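Local atomic coordinates of glutamate--tRNA ligase (Elizabethkingia anophelis, PDB entry 6B1Z), a protein that probably attaches glutamate to its cognate tRNA in an ATP-dependent reaction, as a class I glutamyl-tRNA synthetase. Residues E252-S257 and F334-V339; V470-R475 and G480-P485. All blocks are in the same frame, centred on the assembly; numbering follows the deposited sequence.

Contact 1. Residues E252-S257 and F334-V339. With EDO (1,2-ethanediol), chain R.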
ATOM      1  N   GLU A 252      -4.179  15.431  19.733  1.00 17.06           N
ATOM      2  CA  GLU A 252      -4.570  14.057  20.044  1.00 15.92           C
ATOM      3  C   GLU A 252      -3.767  13.093  19.181  1.00 16.27           C
ATOM      4  O   GLU A 252      -3.323  13.444  18.086  1.00 17.72           O
ATOM      5  CB  GLU A 252      -6.063  13.843  19.801  1.00 17.24           C
ATOM      6  CG  GLU A 252      -6.944  14.689  20.719  1.00 20.01           C
ATOM      7  CD  GLU A 252      -8.403  14.371  20.566  1.00 36.96           C
ATOM      8  OE1 GLU A 252      -8.784  13.207  20.815  1.00 35.24           O
ATOM      9  OE2 GLU A 252      -9.166  15.280  20.180  1.00 36.02           O
ATOM     10  N   PHE A 253      -3.588  11.871  19.680  1.00 15.34           N
ATOM     11  CA  PHE A 253      -2.831  10.835  18.982  1.00 14.39           C
ATOM     12  C   PHE A 253      -3.684   9.599  18.758  1.00 17.58           C
ATOM     13  O   PHE A 253      -4.556   9.270  19.567  1.00 18.32           O
ATOM     14  CB  PHE A 253      -1.572  10.415  19.771  1.00 15.18           C
ATOM     15  CG  PHE A 253      -0.547  11.494  19.893  1.00 15.25           C
ATOM     16  CD1 PHE A 253      -0.653  12.443  20.902  1.00 16.07           C
ATOM     17  CD2 PHE A 253       0.516  11.561  19.012  1.00 19.95           C
ATOM     18  CE1 PHE A 253       0.283  13.456  21.013  1.00 18.19           C
ATOM     19  CE2 PHE A 253       1.458  12.573  19.119  1.00 20.28           C
ATOM     20  CZ  PHE A 253       1.340  13.516  20.128  1.00 20.05           C
ATOM     21  N   ALA A 254      -3.417   8.915  17.640  1.00 15.79           N
ATOM     22  CA  ALA A 254      -4.002   7.608  17.341  1.00 15.14           C
ATOM     23  C   ALA A 254      -2.917   6.745  16.721  1.00 16.54           C
ATOM     24  O   ALA A 254      -2.392   7.092  15.659  1.00 18.48           O
ATOM     25  CB  ALA A 254      -5.194   7.740  16.384  1.00 18.45           C
ATOM     26  N   HIS A 255      -2.582   5.630  17.366  1.00 15.32           N
ATOM     27  CA  HIS A 255      -1.494   4.767  16.918  1.00 16.65           C
ATOM     28  C   HIS A 255      -2.067   3.486  16.329  1.00 20.48           C
ATOM     29  O   HIS A 255      -2.742   2.718  17.026  1.00 19.38           O
ATOM     30  CB  HIS A 255      -0.526   4.474  18.061  1.00 15.40           C
ATOM     31  CG  HIS A 255       0.378   5.625  18.366  1.00 16.08           C
ATOM     32  ND1 HIS A 255      -0.006   6.679  19.173  1.00 16.00           N
ATOM     33  CD2 HIS A 255       1.644   5.898  17.967  1.00 16.84           C
ATOM     34  CE1 HIS A 255       0.988   7.548  19.257  1.00 17.31           C
ATOM     35  NE2 HIS A 255       2.000   7.101  18.531  1.00 18.04           N
ATOM     36  N   LEU A 256      -1.791   3.266  15.046  1.00 16.19           N
ATOM     37  CA  LEU A 256      -2.310   2.127  14.301  1.00 15.72           C
ATOM     38  C   LEU A 256      -1.388   0.921  14.438  1.00 17.22           C
ATOM     39  O   LEU A 256      -0.178   1.022  14.212  1.00 20.48           O
ATOM     40  CB  LEU A 256      -2.461   2.520  12.830  1.00 14.04           C
ATOM     41  CG  LEU A 256      -3.286   3.786  12.583  1.00 15.69           C
ATOM     42  CD1 LEU A 256      -3.119   4.256  11.136  1.00 16.71           C
ATOM     43  CD2 LEU A 256      -4.766   3.521  12.882  1.00 18.32           C
ATOM     44  N   SER A 257      -1.960  -0.221  14.789  1.00 19.02           N
ATOM     45  CA  SER A 257      -1.160  -1.426  14.978  1.00 20.68           C
ATOM     46  C   SER A 257      -0.608  -1.916  13.643  1.00 19.57           C
ATOM     47  O   SER A 257      -1.260  -1.797  12.603  1.00 20.26           O
ATOM     48  CB  SER A 257      -2.005  -2.512  15.649  1.00 24.09           C
ATOM     49  OG  SER A 257      -2.425  -2.061  16.936  1.00 24.22           O
ATOM     50  N   PHE A 334     -16.539   6.721   8.087  1.00 24.81           N
ATOM     51  CA  PHE A 334     -15.309   6.445   8.823  1.00 20.57           C
ATOM     52  C   PHE A 334     -15.364   7.034  10.224  1.00 25.04           C
ATOM     53  O   PHE A 334     -15.645   8.223  10.411  1.00 25.84           O
ATOM     54  CB  PHE A 334     -14.092   7.005   8.089  1.00 19.48           C
ATOM     55  CG  PHE A 334     -12.777   6.621   8.733  1.00 19.78           C
ATOM     56  CD1 PHE A 334     -12.319   5.315   8.665  1.00 23.16           C
ATOM     57  CD2 PHE A 334     -12.032   7.557   9.434  1.00 20.32           C
ATOM     58  CE1 PHE A 334     -11.111   4.943   9.264  1.00 21.67           C
ATOM     59  CE2 PHE A 334     -10.825   7.210  10.036  1.00 19.51           C
ATOM     60  CZ  PHE A 334     -10.363   5.895   9.950  1.00 20.50           C
ATOM     61  N   ASP A 335     -15.086   6.189  11.211  1.00 24.85           N
ATOM     62  CA  ASP A 335     -15.048   6.580  12.614  1.00 26.00           C
ATOM     63  C   ASP A 335     -13.742   6.051  13.183  1.00 24.65           C
ATOM     64  O   ASP A 335     -13.566   4.837  13.316  1.00 23.43           O
ATOM     65  CB  ASP A 335     -16.255   6.022  13.366  1.00 27.11           C
ATOM     66  CG  ASP A 335     -16.320   6.487  14.806  1.00 33.06           C
ATOM     67  OD1 ASP A 335     -15.350   7.105  15.302  1.00 26.95           O
ATOM     68  OD2 ASP A 335     -17.362   6.229  15.444  1.00 37.95           O
ATOM     69  N   LEU A 336     -12.822   6.966  13.493  1.00 23.38           N
ATOM     70  CA  LEU A 336     -11.515   6.576  14.001  1.00 23.83           C
ATOM     71  C   LEU A 336     -11.636   5.782  15.295  1.00 26.87           C
ATOM     72  O   LEU A 336     -10.787   4.928  15.583  1.00 27.94           O
ATOM     73  CB  LEU A 336     -10.669   7.833  14.204  1.00 27.80           C
ATOM     74  CG  LEU A 336      -9.171   7.729  14.428  1.00 26.80           C
ATOM     75  CD1 LEU A 336      -8.486   6.970  13.294  1.00 22.44           C
ATOM     76  CD2 LEU A 336      -8.625   9.136  14.579  1.00 24.24           C
ATOM     77  N   ASN A 337     -12.697   6.024  16.070  1.00 28.38           N
ATOM     78  CA  ASN A 337     -12.916   5.288  17.311  1.00 27.32           C
ATOM     79  C   ASN A 337     -13.333   3.844  17.064  1.00 32.78           C
ATOM     80  O   ASN A 337     -13.403   3.072  18.026  1.00 40.61           O
ATOM     81  CB  ASN A 337     -13.969   5.996  18.178  1.00 32.06           C
ATOM     82  CG  ASN A 337     -13.542   7.393  18.604  1.00 35.11           C
ATOM     83  OD1 ASN A 337     -12.412   7.614  19.053  1.00 32.74           O
ATOM     84  ND2 ASN A 337     -14.450   8.351  18.463  1.00 44.48           N
ATOM     85  N   LYS A 338     -13.614   3.470  15.812  1.00 29.61           N
ATOM     86  CA  LYS A 338     -13.968   2.112  15.423  1.00 27.94           C
ATOM     87  C   LYS A 338     -12.804   1.335  14.818  1.00 33.71           C
ATOM     88  O   LYS A 338     -12.976   0.164  14.471  1.00 45.20           O
ATOM     89  CB  LYS A 338     -15.134   2.135  14.425  1.00 35.07           C
ATOM     90  N   VAL A 339     -11.638   1.958  14.657  1.00 23.81           N
ATOM     91  CA  VAL A 339     -10.460   1.238  14.189  1.00 22.43           C
ATOM     92  C   VAL A 339      -9.958   0.325  15.303  1.00 23.01           C
ATOM     93  O   VAL A 339      -9.844   0.746  16.461  1.00 26.40           O
ATOM     94  CB  VAL A 339      -9.382   2.235  13.742  1.00 18.77           C
ATOM     95  CG1 VAL A 339      -8.082   1.521  13.360  1.00 21.11           C
ATOM     96  CG2 VAL A 339      -9.896   3.055  12.555  1.00 23.18           C
TER
HETATM   97  C1  EDO R 617      -4.888  -0.536  13.240  1.00 20.67           C
HETATM   98  O1  EDO R 617      -4.754  -0.431  14.669  1.00 23.28           O
HETATM   99  C2  EDO R 617      -5.779  -1.730  12.922  1.00 19.62           C
HETATM  100  O2  EDO R 617      -5.062  -2.920  13.285  1.00 24.60           O
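Leu256 and Val339 make the closer of two methyl contacts between the strand 252-256 and the loop that follows helix 327-333: Leu256 CD2 lies 3.9 Å from Val339 CG1, the two side chains meeting at a slant. CG1 of Val339 stands anti to its backbone N (chi1 175°), and this rotation brings it both to Leu256 and to the bound ethanediol. Three residues earlier in the loop, Leu336 CD2 lies 4.1 Å from Ala254 CB. These two pairs are the buried part of the contact, made through methyl groups alone, whereas Asp335 and Asn337 lie on the exposed side of the loop. There Asp335 OD1 accepts a hydrogen bond from Asn337 N at 3.0 Å, met from above the carboxylate plane, an Asx turn at the start of the 3-10 segment 336-338. The ethanediol, probably from the crystallisation liquor, sits beside the Leu256-Val339 pair: Val339 CG1 is 3.8 Å from its C1, and its O1 takes a nearly straight hydrogen bond from Ser257 N (2.8 Å, 164°). His340 O and Ala342 O are also hydrogen-bonded to it. The side chain of Leu256 also touches Thr31 and Tyr34 of helix 26-41. The loop thus packs on strand 252-256, whose Ala254 backbone pairs with Val226 and Arg228 of the parallel strand 225-229, as in the Rossmann-type fold of class I synthetase catalytic domains.

Contact 2. Residues V470-R475 and G480-P485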
ATOM      1  N   VAL A 470     -22.753 -33.770 -28.714  1.00 52.26           N
ATOM      2  CA  VAL A 470     -22.229 -32.855 -29.723  1.00 51.55           C
ATOM      3  C   VAL A 470     -21.347 -31.785 -29.091  1.00 48.66           C
ATOM      4  O   VAL A 470     -20.276 -31.466 -29.614  1.00 51.25           O
ATOM      5  CB  VAL A 470     -23.389 -32.223 -30.517  1.00 55.19           C
ATOM      6  N   MET A 471     -21.778 -31.237 -27.953  1.00 47.09           N
ATOM      7  CA  MET A 471     -21.101 -30.081 -27.369  1.00 48.08           C
ATOM      8  C   MET A 471     -19.706 -30.427 -26.860  1.00 48.57           C
ATOM      9  O   MET A 471     -18.786 -29.605 -26.961  1.00 43.19           O
ATOM     10  CB  MET A 471     -21.939 -29.497 -26.232  1.00 44.22           C
ATOM     11  CG  MET A 471     -23.156 -28.721 -26.680  1.00 52.50           C
ATOM     12  SD  MET A 471     -22.719 -27.337 -27.746  1.00 50.31           S
ATOM     13  CE  MET A 471     -24.253 -26.410 -27.709  1.00 52.81           C
ATOM     14  N   MET A 472     -19.528 -31.622 -26.286  1.00 44.56           N
ATOM     15  CA  MET A 472     -18.264 -31.902 -25.611  1.00 46.77           C
ATOM     16  C   MET A 472     -17.123 -32.154 -26.597  1.00 47.89           C
ATOM     17  O   MET A 472     -16.054 -31.550 -26.447  1.00 44.02           O
ATOM     18  CB  MET A 472     -18.408 -33.074 -24.638  1.00 51.39           C
ATOM     19  CG  MET A 472     -17.198 -33.249 -23.729  1.00 56.56           C
ATOM     20  SD  MET A 472     -17.457 -34.392 -22.358  1.00 61.66           S
ATOM     21  CE  MET A 472     -18.708 -33.525 -21.412  1.00 62.65           C
ATOM     22  N   PRO A 473     -17.280 -33.019 -27.606  1.00 50.34           N
ATOM     23  CA  PRO A 473     -16.200 -33.135 -28.600  1.00 47.52           C
ATOM     24  C   PRO A 473     -15.983 -31.850 -29.377  1.00 47.94           C
ATOM     25  O   PRO A 473     -14.853 -31.568 -29.797  1.00 45.19           O
ATOM     26  CB  PRO A 473     -16.669 -34.284 -29.504  1.00 52.48           C
ATOM     27  CG  PRO A 473     -18.139 -34.307 -29.353  1.00 49.88           C
ATOM     28  CD  PRO A 473     -18.401 -33.926 -27.925  1.00 49.53           C
ATOM     29  N   LEU A 474     -17.040 -31.058 -29.565  1.00 43.84           N
ATOM     30  CA  LEU A 474     -16.905 -29.753 -30.205  1.00 45.08           C
ATOM     31  C   LEU A 474     -16.041 -28.815 -29.365  1.00 40.97           C
ATOM     32  O   LEU A 474     -15.155 -28.131 -29.891  1.00 39.06           O
ATOM     33  CB  LEU A 474     -18.296 -29.159 -30.440  1.00 51.42           C
ATOM     34  CG  LEU A 474     -18.453 -27.862 -31.224  1.00 50.28           C
ATOM     35  CD1 LEU A 474     -17.734 -27.953 -32.561  1.00 58.68           C
ATOM     36  CD2 LEU A 474     -19.935 -27.598 -31.432  1.00 54.04           C
ATOM     37  N   ARG A 475     -16.287 -28.769 -28.050  1.00 37.57           N
ATOM     38  CA  ARG A 475     -15.440 -27.970 -27.167  1.00 35.80           C
ATOM     39  C   ARG A 475     -13.985 -28.413 -27.257  1.00 38.03           C
ATOM     40  O   ARG A 475     -13.078 -27.579 -27.343  1.00 34.74           O
ATOM     41  CB  ARG A 475     -15.941 -28.062 -25.725  1.00 34.24           C
ATOM     42  CG  ARG A 475     -15.111 -27.231 -24.725  1.00 34.17           C
ATOM     43  CD  ARG A 475     -15.595 -27.380 -23.278  1.00 32.37           C
ATOM     44  NE  ARG A 475     -17.000 -27.019 -23.117  1.00 34.09           N
ATOM     45  CZ  ARG A 475     -17.438 -25.778 -22.926  1.00 32.49           C
ATOM     46  NH1 ARG A 475     -16.581 -24.765 -22.881  1.00 31.21           N
ATOM     47  NH2 ARG A 475     -18.739 -25.549 -22.791  1.00 38.23           N
ATOM     48  N   GLY A 480      -8.898 -27.566 -27.337  1.00 44.19           N
ATOM     49  CA  GLY A 480      -7.875 -28.519 -26.980  1.00 47.23           C
ATOM     50  C   GLY A 480      -8.087 -29.179 -25.635  1.00 47.51           C
ATOM     51  O   GLY A 480      -7.501 -30.236 -25.376  1.00 51.42           O
ATOM     52  N   GLU A 481      -8.902 -28.572 -24.777  1.00 44.71           N
ATOM     53  CA  GLU A 481      -9.279 -29.185 -23.512  0.58 45.16           C
ATOM     54  C   GLU A 481     -10.712 -28.777 -23.197  1.00 45.81           C
ATOM     55  O   GLU A 481     -11.374 -28.097 -23.988  1.00 40.36           O
ATOM     56  CB  GLU A 481      -8.305 -28.795 -22.397  0.58 49.19           C
ATOM     57  CG  GLU A 481      -7.942 -27.327 -22.375  0.58 50.65           C
ATOM     58  CD  GLU A 481      -6.651 -27.068 -21.630  0.58 55.60           C
ATOM     59  OE1 GLU A 481      -6.707 -26.763 -20.419  0.58 54.85           O
ATOM     60  OE2 GLU A 481      -5.575 -27.185 -22.256  0.58 57.83           O
ATOM     61  N   LEU A 482     -11.215 -29.235 -22.051  1.00 40.01           N
ATOM     62  CA  LEU A 482     -12.593 -28.939 -21.660  1.00 37.30           C
ATOM     63  C   LEU A 482     -12.597 -27.700 -20.763  1.00 41.67           C
ATOM     64  O   LEU A 482     -12.668 -27.767 -19.532  1.00 37.67           O
ATOM     65  CB  LEU A 482     -13.226 -30.146 -20.984  1.00 36.45           C
ATOM     66  CG  LEU A 482     -13.290 -31.376 -21.894  1.00 42.10           C
ATOM     67  CD1 LEU A 482     -13.992 -32.536 -21.207  1.00 42.48           C
ATOM     68  CD2 LEU A 482     -13.967 -31.050 -23.222  1.00 44.07           C
ATOM     69  N   LYS A 483     -12.522 -26.539 -21.403  1.00 33.94           N
ATOM     70  CA  LYS A 483     -12.631 -25.278 -20.689  1.00 37.24           C
ATOM     71  C   LYS A 483     -13.219 -24.236 -21.635  1.00 34.08           C
ATOM     72  O   LYS A 483     -13.621 -24.544 -22.763  1.00 32.18           O
ATOM     73  CB  LYS A 483     -11.275 -24.849 -20.122  1.00 39.11           C
ATOM     74  CG  LYS A 483     -10.237 -24.546 -21.173  1.00 42.90           C
ATOM     75  CD  LYS A 483      -8.867 -24.264 -20.568  1.00 57.34           C
ATOM     76  CE  LYS A 483      -7.900 -23.737 -21.630  1.00 62.01           C
ATOM     77  NZ  LYS A 483      -6.471 -23.821 -21.211  1.00 65.46           N
ATOM     78  N   GLY A 484     -13.295 -23.001 -21.153  1.00 32.61           N
ATOM     79  CA  GLY A 484     -13.787 -21.901 -21.947  1.00 32.46           C
ATOM     80  C   GLY A 484     -15.250 -21.586 -21.709  1.00 31.40           C
ATOM     81  O   GLY A 484     -15.942 -22.235 -20.914  1.00 28.66           O
ATOM     82  N   PRO A 485     -15.752 -20.570 -22.410  1.00 26.90           N
ATOM     83  CA  PRO A 485     -17.166 -20.199 -22.288  1.00 25.70           C
ATOM     84  C   PRO A 485     -18.068 -21.147 -23.060  1.00 27.85           C
ATOM     85  O   PRO A 485     -17.597 -22.164 -23.584  1.00 30.23           O
ATOM     86  CB  PRO A 485     -17.194 -18.788 -22.884  1.00 33.05           C
ATOM     87  CG  PRO A 485     -16.161 -18.864 -23.967  1.00 32.94           C
ATOM     88  CD  PRO A 485     -15.067 -19.788 -23.453  1.00 31.60           C
TER
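Arg475 NH1 reaches three successive carbonyls of the loop 480-485. Its bond to Pro485 O is the shortest, at 2.9 Å; the one to Lys483 O measures 3.0 Å, and that to Gly484 O is long and weak at 3.3 Å. Lys483 O lies in the guanidinium plane, at its edge, but NH1 stands well above the plane of that carbonyl, 65° out of it. Pro485 O is tilted 22° from the guanidinium plane. The arginine chain leaves the helix extended, CG anti to the backbone N, then bends at chi3 (-57°) to turn NH1 into the curve of the loop. On the way Arg475 CD passes over the backbone of the loop, 3.7 Å from Leu482 CA. The loop joins two consecutive helices of the anticodon-binding domain, 467-479 and 487-507; the first gives way to it at Gly480, the first non-helical residue, at positive phi. Val487 of the second helix touches Arg475 as well, and Leu474 packs on Met491 and Ile503. Gly484, also at positive phi, lies within the part of the loop that curves round NH1. A smaller apolar patch forms nearer the solvent, where Met472 and Leu482 cross at about a right angle, Met472 CG 3.9 Å from Leu482 CD2. Met472 SD keeps to the other branch of the leucine, 4.1 Å from Leu482 CD1.

Contact 1 lies buried in the catalytic domain, contact 2 at the surface of the anticodon-binding domain; their centres are 54 Å apart, and they share no helix or strand. Contact 1 joins a strand to a loop 77 residues further along the chain, through methyl groups, with ethanediol at one end and a bound magnesium ion about 8 Å from the side chain of Ala254. Contact 2 is local, a helix and the loop that leaves it, and is carried chiefly by a charged side chain bonded to backbone carbonyls. Despite its surface position, contact 2 buries more area between its segments, 295 Å² against 122 Å².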